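Local coordinates for protein 6-phosphogluconate dehydrogenase, NAD-binding (Geobacter metallireducens, PDB 3PEF) that probably reduces succinic semialdehyde to gamma-hydroxybutyrate with NADPH, as a member of the beta-hydroxyacid dehydrogenase family, at residues R115-P120 against R141-E146; I134-G139 against I159-V164. The protein carries 2 engineered substitutions. All blocks are in the same frame, centred on the assembly; numbering follows the deposited sequence.

Interaction 1 of 2, residues R115-P120 against R141-E146; sequences RFLEAP and RNLYDE. With EDO (1,2-ethanediol), chain N.
Arg115 reaches from strand 115-118 along the start of helix 141-146 to Glu146. Arg115 CB starts toward the helix, 4.2 Å from Leu143 CD2. The chain bends at chi3, which brings the guanidinium over Leu143. NE is hydrogen-bonded to the carbonyl oxygen of Gly88, which steadies the group. Beyond CZ the group is flat, and Leu143 CB lies against one face, off its centre. Arg115 NH1 lies 3.6 Å from Asn142 CB, which meets the guanidinium at its edge. Arg115 NH2 ends the reach with a salt bridge to Glu146 OE2 at 2.7 Å. This bond is nearly straight (166°). It stays in the guanidinium plane but meets the carboxylate oxygen from above the carboxylate plane. A water takes a weak bond from Arg115 NH2 and donates to Glu146 OE1, so both carboxylate oxygens are engaged.

Under the salt bridge the packing is apolar. Leu143 has CG anti to its own N (chi1 178°), which carries CD2 toward the strand. Leu143 CD2 touches Leu117 CB at 3.8 Å and lies 3.6 Å from Arg115 O. Leu117 CD1 comes to the edge of the Tyr144 ring and lies 3.9 Å from Tyr144 CA. Phe116 points away from the helix, and its carbonyl oxygen accepts a bond from O1 of an ethanediol, probably from the crystallisation liquor.

The axes of the short strand and helix segments cross at -72°, 7.7 Å apart. Helix 141-154 thus packs on one face of the mixed sheet, as helices do in the alpha/beta sandwich of a Rossmann-type dinucleotide-binding domain.

Interaction 2 of 2, residues I134-G139 against I159-V164; sequences IILAAG and IHLGDV
Ile159 opens the second segment by donating its N-H to Ile135 O in an almost straight bond (174°). Ile159 O then accepts from Ala137 N at 3.0 Å. Ile159 CD1 lies beside Leu136 CD2 at 3.8 Å, and the two side chains point the same way. His160 pairs with Ala137 on the other face of the sheet. The His160 CG is anti to the backbone N (chi1 -173°), and the ring extends along the strand toward Gly139. His160 NE2 donates to Gly139 O at 2.9 Å, within the ring plane, while Ala137 O lies over one ring face. A phenylalanine here would probably leave Gly139 O without this ring donor and the strand end less firmly held. Leu161 N binds Ala137 O at 2.9 Å, and its CD1 packs on Leu136 CB. Gly162 O accepts from Gly139 N at 2.8 Å. Asp163 OD1 takes a weak bond from a water that also donates to Gly139 O. Val164 CG2 closes over Gly139 CA at 3.6 Å. The parallel pairing completes a beta-alpha-beta crossover, in which helix 141-154 links strand 133-139 to strand 157-160, the outermost strand at this end of the chain's Rossmann-type sheet.

Interaction 2 pairs the two strands of a beta-alpha-beta unit, and interaction 1 packs its helix, 141-154, on the neighbouring strand 115-122. Strand 115-122 lies next to strand 133-139, and probable backbone hydrogen bonds from Ala138 N to Glu118 O and from Leu136 N to Pro120 O join the two contacts. Interaction 1 sets a helix across the sheet through side chains, with leucines inside and a charged pair toward solvent. Interaction 2 extends the sheet at its edge mainly through backbone bonds. Tyr144 and His160 meet edge-to-face between them. Both contacts are partly buried. Only interaction 2 reaches a second subunit, whose Val205 packs on Leu136 and Ile159.

Interaction 1 of 2, residues R115-P120 against R141-E146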
ATOM      1  N   ARG A 115      21.161  35.718 -11.632  1.00 27.97           N
ATOM      2  CA  ARG A 115      20.061  35.097 -12.369  1.00 29.95           C
ATOM      3  C   ARG A 115      19.995  33.605 -12.053  1.00 32.21           C
ATOM      4  O   ARG A 115      21.017  32.988 -11.749  1.00 29.03           O
ATOM      5  CB  ARG A 115      20.211  35.355 -13.872  1.00 28.60           C
ATOM      6  CG  ARG A 115      20.009  36.848 -14.254  1.00 39.54           C
ATOM      7  CD  ARG A 115      20.351  37.129 -15.717  1.00 41.63           C
ATOM      8  NE  ARG A 115      21.693  36.645 -16.036  1.00 52.65           N
ATOM      9  CZ  ARG A 115      22.059  36.172 -17.223  1.00 56.46           C
ATOM     10  NH1 ARG A 115      21.183  36.124 -18.216  1.00 55.14           N
ATOM     11  NH2 ARG A 115      23.301  35.743 -17.415  1.00 58.78           N
ATOM     12  N   PHE A 116      18.797  33.024 -12.108  1.00 29.80           N
ATOM     13  CA  PHE A 116      18.644  31.626 -11.714  1.00 30.24           C
ATOM     14  C   PHE A 116      17.809  30.770 -12.663  1.00 33.96           C
ATOM     15  O   PHE A 116      16.794  31.226 -13.185  1.00 33.83           O
ATOM     16  CB  PHE A 116      18.058  31.527 -10.312  1.00 24.20           C
ATOM     17  CG  PHE A 116      17.866  30.121  -9.849  1.00 25.63           C
ATOM     18  CD1 PHE A 116      18.929  29.396  -9.347  1.00 23.24           C
ATOM     19  CD2 PHE A 116      16.626  29.508  -9.942  1.00 28.82           C
ATOM     20  CE1 PHE A 116      18.752  28.091  -8.931  1.00 25.34           C
ATOM     21  CE2 PHE A 116      16.442  28.216  -9.518  1.00 27.76           C
ATOM     22  CZ  PHE A 116      17.507  27.504  -9.007  1.00 27.43           C
ATOM     23  N   LEU A 117      18.246  29.522 -12.848  1.00 31.69           N
ATOM     24  CA  LEU A 117      17.607  28.544 -13.733  1.00 26.60           C
ATOM     25  C   LEU A 117      17.698  27.218 -12.996  1.00 28.69           C
ATOM     26  O   LEU A 117      18.768  26.857 -12.518  1.00 31.53           O
ATOM     27  CB  LEU A 117      18.428  28.413 -15.023  1.00 24.29           C
ATOM     28  CG  LEU A 117      17.948  28.237 -16.484  1.00 32.35           C
ATOM     29  CD1 LEU A 117      18.799  27.208 -17.233  1.00 27.09           C
ATOM     30  CD2 LEU A 117      16.449  27.974 -16.698  1.00 23.46           C
ATOM     31  N   GLU A 118      16.605  26.482 -12.881  1.00 24.55           N
ATOM     32  CA  GLU A 118      16.737  25.099 -12.420  1.00 29.24           C
ATOM     33  C   GLU A 118      16.824  24.248 -13.657  1.00 29.60           C
ATOM     34  O   GLU A 118      16.167  24.547 -14.642  1.00 30.41           O
ATOM     35  CB  GLU A 118      15.547  24.654 -11.579  1.00 24.98           C
ATOM     36  CG  GLU A 118      14.240  24.575 -12.344  1.00 28.00           C
ATOM     37  CD  GLU A 118      13.104  24.050 -11.483  1.00 32.09           C
ATOM     38  OE1 GLU A 118      11.941  24.100 -11.926  1.00 33.02           O
ATOM     39  OE2 GLU A 118      13.369  23.582 -10.357  1.00 38.67           O
ATOM     40  N   ALA A 119      17.639  23.199 -13.632  1.00 20.45           N
ATOM     41  CA  ALA A 119      17.655  22.274 -14.763  1.00 20.59           C
ATOM     42  C   ALA A 119      18.007  20.855 -14.351  1.00 21.78           C
ATOM     43  O   ALA A 119      19.086  20.365 -14.677  1.00 24.63           O
ATOM     44  CB  ALA A 119      18.595  22.790 -15.873  1.00 23.45           C
ATOM     45  N   PRO A 120      17.086  20.180 -13.633  1.00 23.22           N
ATOM     46  CA  PRO A 120      17.326  18.777 -13.277  1.00 22.10           C
ATOM     47  C   PRO A 120      17.332  17.937 -14.548  1.00 23.33           C
ATOM     48  O   PRO A 120      16.845  18.400 -15.589  1.00 21.15           O
ATOM     49  CB  PRO A 120      16.110  18.424 -12.419  1.00 22.03           C
ATOM     50  CG  PRO A 120      15.012  19.307 -12.973  1.00 23.52           C
ATOM     51  CD  PRO A 120      15.720  20.613 -13.298  1.00 20.39           C
ATOM     52  N   ARG A 141      14.985  32.848 -18.937  1.00 34.25           N
ATOM     53  CA  ARG A 141      15.175  32.473 -20.336  1.00 37.28           C
ATOM     54  C   ARG A 141      16.495  32.953 -20.934  1.00 37.51           C
ATOM     55  O   ARG A 141      17.096  32.269 -21.775  1.00 35.89           O
ATOM     56  CB  ARG A 141      14.000  32.968 -21.183  1.00 46.24           C
ATOM     57  CG  ARG A 141      12.889  31.938 -21.325  1.00 60.83           C
ATOM     58  CD  ARG A 141      11.661  32.508 -22.033  1.00 77.07           C
ATOM     59  NE  ARG A 141      10.958  33.483 -21.202  1.00 88.50           N
ATOM     60  CZ  ARG A 141       9.998  33.174 -20.333  1.00 94.22           C
ATOM     61  NH1 ARG A 141       9.619  31.911 -20.182  1.00 96.05           N
ATOM     62  NH2 ARG A 141       9.414  34.126 -19.616  1.00 94.39           N
ATOM     63  N   ASN A 142      16.935  34.134 -20.515  1.00 29.42           N
ATOM     64  CA  ASN A 142      18.212  34.666 -20.961  1.00 31.69           C
ATOM     65  C   ASN A 142      19.364  33.783 -20.462  1.00 27.47           C
ATOM     66  O   ASN A 142      20.298  33.463 -21.205  1.00 31.32           O
ATOM     67  CB  ASN A 142      18.371  36.102 -20.474  1.00 36.79           C
ATOM     68  CG  ASN A 142      17.339  37.035 -21.092  1.00 52.91           C
ATOM     69  OD1 ASN A 142      16.869  36.804 -22.212  1.00 51.33           O
ATOM     70  ND2 ASN A 142      16.978  38.089 -20.366  1.00 55.65           N
ATOM     71  N   LEU A 143      19.273  33.368 -19.206  1.00 27.22           N
ATOM     72  CA  LEU A 143      20.250  32.441 -18.655  1.00 31.92           C
ATOM     73  C   LEU A 143      20.172  31.090 -19.368  1.00 36.11           C
ATOM     74  O   LEU A 143      21.192  30.465 -19.645  1.00 40.09           O
ATOM     75  CB  LEU A 143      20.047  32.282 -17.149  1.00 26.40           C
ATOM     76  CG  LEU A 143      20.987  31.302 -16.460  1.00 25.59           C
ATOM     77  CD1 LEU A 143      22.437  31.577 -16.836  1.00 21.59           C
ATOM     78  CD2 LEU A 143      20.777  31.375 -14.942  1.00 24.47           C
ATOM     79  N   TYR A 144      18.958  30.647 -19.669  1.00 30.49           N
ATOM     80  CA  TYR A 144      18.773  29.411 -20.424  1.00 30.32           C
ATOM     81  C   TYR A 144      19.582  29.510 -21.714  1.00 34.16           C
ATOM     82  O   TYR A 144      20.365  28.622 -22.044  1.00 28.24           O
ATOM     83  CB  TYR A 144      17.293  29.224 -20.733  1.00 26.85           C
ATOM     84  CG  TYR A 144      16.940  28.026 -21.585  1.00 30.15           C
ATOM     85  CD1 TYR A 144      16.925  26.747 -21.046  1.00 25.74           C
ATOM     86  CD2 TYR A 144      16.571  28.183 -22.922  1.00 33.74           C
ATOM     87  CE1 TYR A 144      16.579  25.637 -21.822  1.00 31.24           C
ATOM     88  CE2 TYR A 144      16.226  27.089 -23.701  1.00 33.38           C
ATOM     89  CZ  TYR A 144      16.230  25.812 -23.144  1.00 32.19           C
ATOM     90  OH  TYR A 144      15.885  24.713 -23.910  1.00 30.15           O
ATOM     91  N   ASP A 145      19.413  30.616 -22.430  1.00 28.55           N
ATOM     92  CA  ASP A 145      20.079  30.778 -23.714  1.00 34.65           C
ATOM     93  C   ASP A 145      21.600  30.875 -23.521  1.00 42.12           C
ATOM     94  O   ASP A 145      22.383  30.324 -24.302  1.00 40.59           O
ATOM     95  CB  ASP A 145      19.515  31.997 -24.463  1.00 39.89           C
ATOM     96  CG  ASP A 145      18.092  31.765 -24.978  1.00 48.22           C
ATOM     97  OD1 ASP A 145      17.788  30.628 -25.409  1.00 49.26           O
ATOM     98  OD2 ASP A 145      17.279  32.718 -24.961  1.00 54.12           O
ATOM     99  N   GLU A 146      22.012  31.549 -22.455  1.00 36.17           N
ATOM    100  CA  GLU A 146      23.429  31.691 -22.157  1.00 38.45           C
ATOM    101  C   GLU A 146      24.095  30.368 -21.763  1.00 37.31           C
ATOM    102  O   GLU A 146      25.251  30.137 -22.096  1.00 32.87           O
ATOM    103  CB  GLU A 146      23.652  32.752 -21.076  1.00 36.28           C
ATOM    104  CG  GLU A 146      25.111  33.071 -20.844  1.00 42.86           C
ATOM    105  CD  GLU A 146      25.308  34.283 -19.955  1.00 47.77           C
ATOM    106  OE1 GLU A 146      26.431  34.453 -19.428  1.00 45.39           O
ATOM    107  OE2 GLU A 146      24.345  35.064 -19.787  1.00 53.17           O
TER
HETATM  108  C1  EDO N 292      14.228  32.676 -11.427  1.00 49.67           C
HETATM  109  O1  EDO N 292      15.253  33.354 -12.156  1.00 48.25           O
HETATM  110  C2  EDO N 292      14.210  33.119  -9.968  1.00 44.37           C
HETATM  111  O2  EDO N 292      13.043  32.558  -9.358  1.00 48.40           O
HETATM  112  O   HOH W   1      26.501  35.536 -16.977  1.00 47.76           O

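Interaction 2 of 2, residues I134-G139 against I159-V164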
ATOM      1  N   ILE A 134      18.849  14.232 -20.714  1.00 26.98           N
ATOM      2  CA  ILE A 134      17.718  15.097 -21.043  1.00 23.76           C
ATOM      3  C   ILE A 134      17.645  16.190 -19.975  1.00 22.55           C
ATOM      4  O   ILE A 134      17.580  15.897 -18.789  1.00 24.00           O
ATOM      5  CB  ILE A 134      16.418  14.292 -21.064  1.00 23.45           C
ATOM      6  CG1 ILE A 134      16.571  13.068 -21.984  1.00 27.31           C
ATOM      7  CG2 ILE A 134      15.248  15.164 -21.500  1.00 28.82           C
ATOM      8  CD1 ILE A 134      15.557  11.993 -21.718  1.00 26.57           C
ATOM      9  N   ILE A 135      17.656  17.450 -20.398  1.00 23.78           N
ATOM     10  CA  ILE A 135      17.751  18.566 -19.472  1.00 30.24           C
ATOM     11  C   ILE A 135      16.424  19.311 -19.378  1.00 29.87           C
ATOM     12  O   ILE A 135      15.923  19.821 -20.374  1.00 25.86           O
ATOM     13  CB  ILE A 135      18.911  19.513 -19.889  1.00 29.07           C
ATOM     14  CG1 ILE A 135      20.204  18.696 -19.999  1.00 36.29           C
ATOM     15  CG2 ILE A 135      19.082  20.668 -18.891  1.00 22.41           C
ATOM     16  CD1 ILE A 135      21.463  19.522 -20.202  1.00 40.56           C
ATOM     17  N   LEU A 136      15.864  19.365 -18.174  1.00 27.63           N
ATOM     18  CA  LEU A 136      14.528  19.919 -17.950  1.00 24.87           C
ATOM     19  C   LEU A 136      14.602  21.301 -17.282  1.00 26.90           C
ATOM     20  O   LEU A 136      14.415  21.429 -16.076  1.00 28.01           O
ATOM     21  CB  LEU A 136      13.722  18.952 -17.064  1.00 23.57           C
ATOM     22  CG  LEU A 136      13.788  17.480 -17.485  1.00 19.61           C
ATOM     23  CD1 LEU A 136      13.306  16.538 -16.381  1.00 28.13           C
ATOM     24  CD2 LEU A 136      12.986  17.281 -18.789  1.00 17.43           C
ATOM     25  N   ALA A 137      14.874  22.342 -18.059  1.00 23.50           N
ATOM     26  CA  ALA A 137      15.129  23.646 -17.463  1.00 19.32           C
ATOM     27  C   ALA A 137      13.839  24.406 -17.205  1.00 28.59           C
ATOM     28  O   ALA A 137      12.839  24.196 -17.884  1.00 25.40           O
ATOM     29  CB  ALA A 137      16.070  24.478 -18.350  1.00 26.74           C
ATOM     30  N   ALA A 138      13.879  25.298 -16.222  1.00 28.68           N
ATOM     31  CA  ALA A 138      12.756  26.173 -15.914  1.00 28.46           C
ATOM     32  C   ALA A 138      13.314  27.394 -15.199  1.00 29.16           C
ATOM     33  O   ALA A 138      14.201  27.274 -14.350  1.00 22.55           O
ATOM     34  CB  ALA A 138      11.730  25.440 -15.041  1.00 26.04           C
ATOM     35  N   GLY A 139      12.812  28.572 -15.553  1.00 28.72           N
ATOM     36  CA  GLY A 139      13.339  29.813 -15.014  1.00 26.10           C
ATOM     37  C   GLY A 139      13.835  30.790 -16.071  1.00 31.82           C
ATOM     38  O   GLY A 139      13.398  30.753 -17.211  1.00 32.93           O
ATOM     39  N   ILE A 159      15.134  21.145 -23.009  1.00 25.31           N
ATOM     40  CA  ILE A 159      13.846  21.823 -23.136  1.00 31.80           C
ATOM     41  C   ILE A 159      13.640  22.840 -22.033  1.00 31.06           C
ATOM     42  O   ILE A 159      14.306  22.799 -20.998  1.00 29.07           O
ATOM     43  CB  ILE A 159      12.670  20.830 -23.102  1.00 36.79           C
ATOM     44  CG1 ILE A 159      12.598  20.145 -21.740  1.00 35.92           C
ATOM     45  CG2 ILE A 159      12.811  19.789 -24.205  1.00 39.46           C
ATOM     46  CD1 ILE A 159      11.285  19.415 -21.501  1.00 35.87           C
ATOM     47  N   HIS A 160      12.706  23.752 -22.253  1.00 26.74           N
ATOM     48  CA  HIS A 160      12.404  24.783 -21.266  1.00 29.26           C
ATOM     49  C   HIS A 160      10.922  24.702 -20.916  1.00 30.81           C
ATOM     50  O   HIS A 160      10.081  24.733 -21.801  1.00 36.66           O
ATOM     51  CB  HIS A 160      12.772  26.164 -21.822  1.00 29.34           C
ATOM     52  CG  HIS A 160      12.650  27.273 -20.825  1.00 29.83           C
ATOM     53  ND1 HIS A 160      11.451  27.884 -20.535  1.00 26.34           N
ATOM     54  CD2 HIS A 160      13.581  27.890 -20.061  1.00 36.14           C
ATOM     55  CE1 HIS A 160      11.648  28.830 -19.633  1.00 30.81           C
ATOM     56  NE2 HIS A 160      12.931  28.848 -19.323  1.00 31.00           N
ATOM     57  N   LEU A 161      10.604  24.602 -19.628  1.00 29.28           N
ATOM     58  CA  LEU A 161       9.254  24.232 -19.198  1.00 30.15           C
ATOM     59  C   LEU A 161       8.470  25.348 -18.529  1.00 32.96           C
ATOM     60  O   LEU A 161       7.379  25.111 -18.011  1.00 33.00           O
ATOM     61  CB  LEU A 161       9.322  23.038 -18.246  1.00 24.39           C
ATOM     62  CG  LEU A 161       9.864  21.760 -18.894  1.00 27.15           C
ATOM     63  CD1 LEU A 161      10.288  20.740 -17.835  1.00 25.58           C
ATOM     64  CD2 LEU A 161       8.807  21.170 -19.822  1.00 31.12           C
ATOM     65  N   GLY A 162       9.029  26.554 -18.513  1.00 31.65           N
ATOM     66  CA  GLY A 162       8.331  27.698 -17.954  1.00 29.46           C
ATOM     67  C   GLY A 162       9.039  28.259 -16.742  1.00 26.70           C
ATOM     68  O   GLY A 162      10.265  28.272 -16.688  1.00 24.52           O
ATOM     69  N   ASP A 163       8.267  28.711 -15.763  1.00 31.45           N
ATOM     70  CA  ASP A 163       8.824  29.321 -14.551  1.00 35.58           C
ATOM     71  C   ASP A 163       9.467  28.293 -13.610  1.00 30.27           C
ATOM     72  O   ASP A 163       9.161  27.099 -13.672  1.00 28.89           O
ATOM     73  CB  ASP A 163       7.727  30.070 -13.798  1.00 41.64           C
ATOM     74  CG  ASP A 163       7.108  31.178 -14.622  1.00 55.69           C
ATOM     75  OD1 ASP A 163       7.833  31.777 -15.448  1.00 60.53           O
ATOM     76  OD2 ASP A 163       5.899  31.453 -14.438  1.00 59.16           O
ATOM     77  N   VAL A 164      10.331  28.769 -12.723  1.00 29.18           N
ATOM     78  CA  VAL A 164      11.005  27.898 -11.765  1.00 30.18           C
ATOM     79  C   VAL A 164       9.975  27.068 -11.031  1.00 33.83           C
ATOM     80  O   VAL A 164       8.951  27.589 -10.578  1.00 29.10           O
ATOM     81  CB  VAL A 164      11.830  28.701 -10.739  1.00 30.96           C
ATOM     82  CG1 VAL A 164      12.592  27.746  -9.794  1.00 21.93           C
ATOM     83  CG2 VAL A 164      12.797  29.637 -11.460  1.00 28.75           C
TER
HETATM   84  O   HOH W   2      10.557  31.977 -17.457  1.00 59.91           O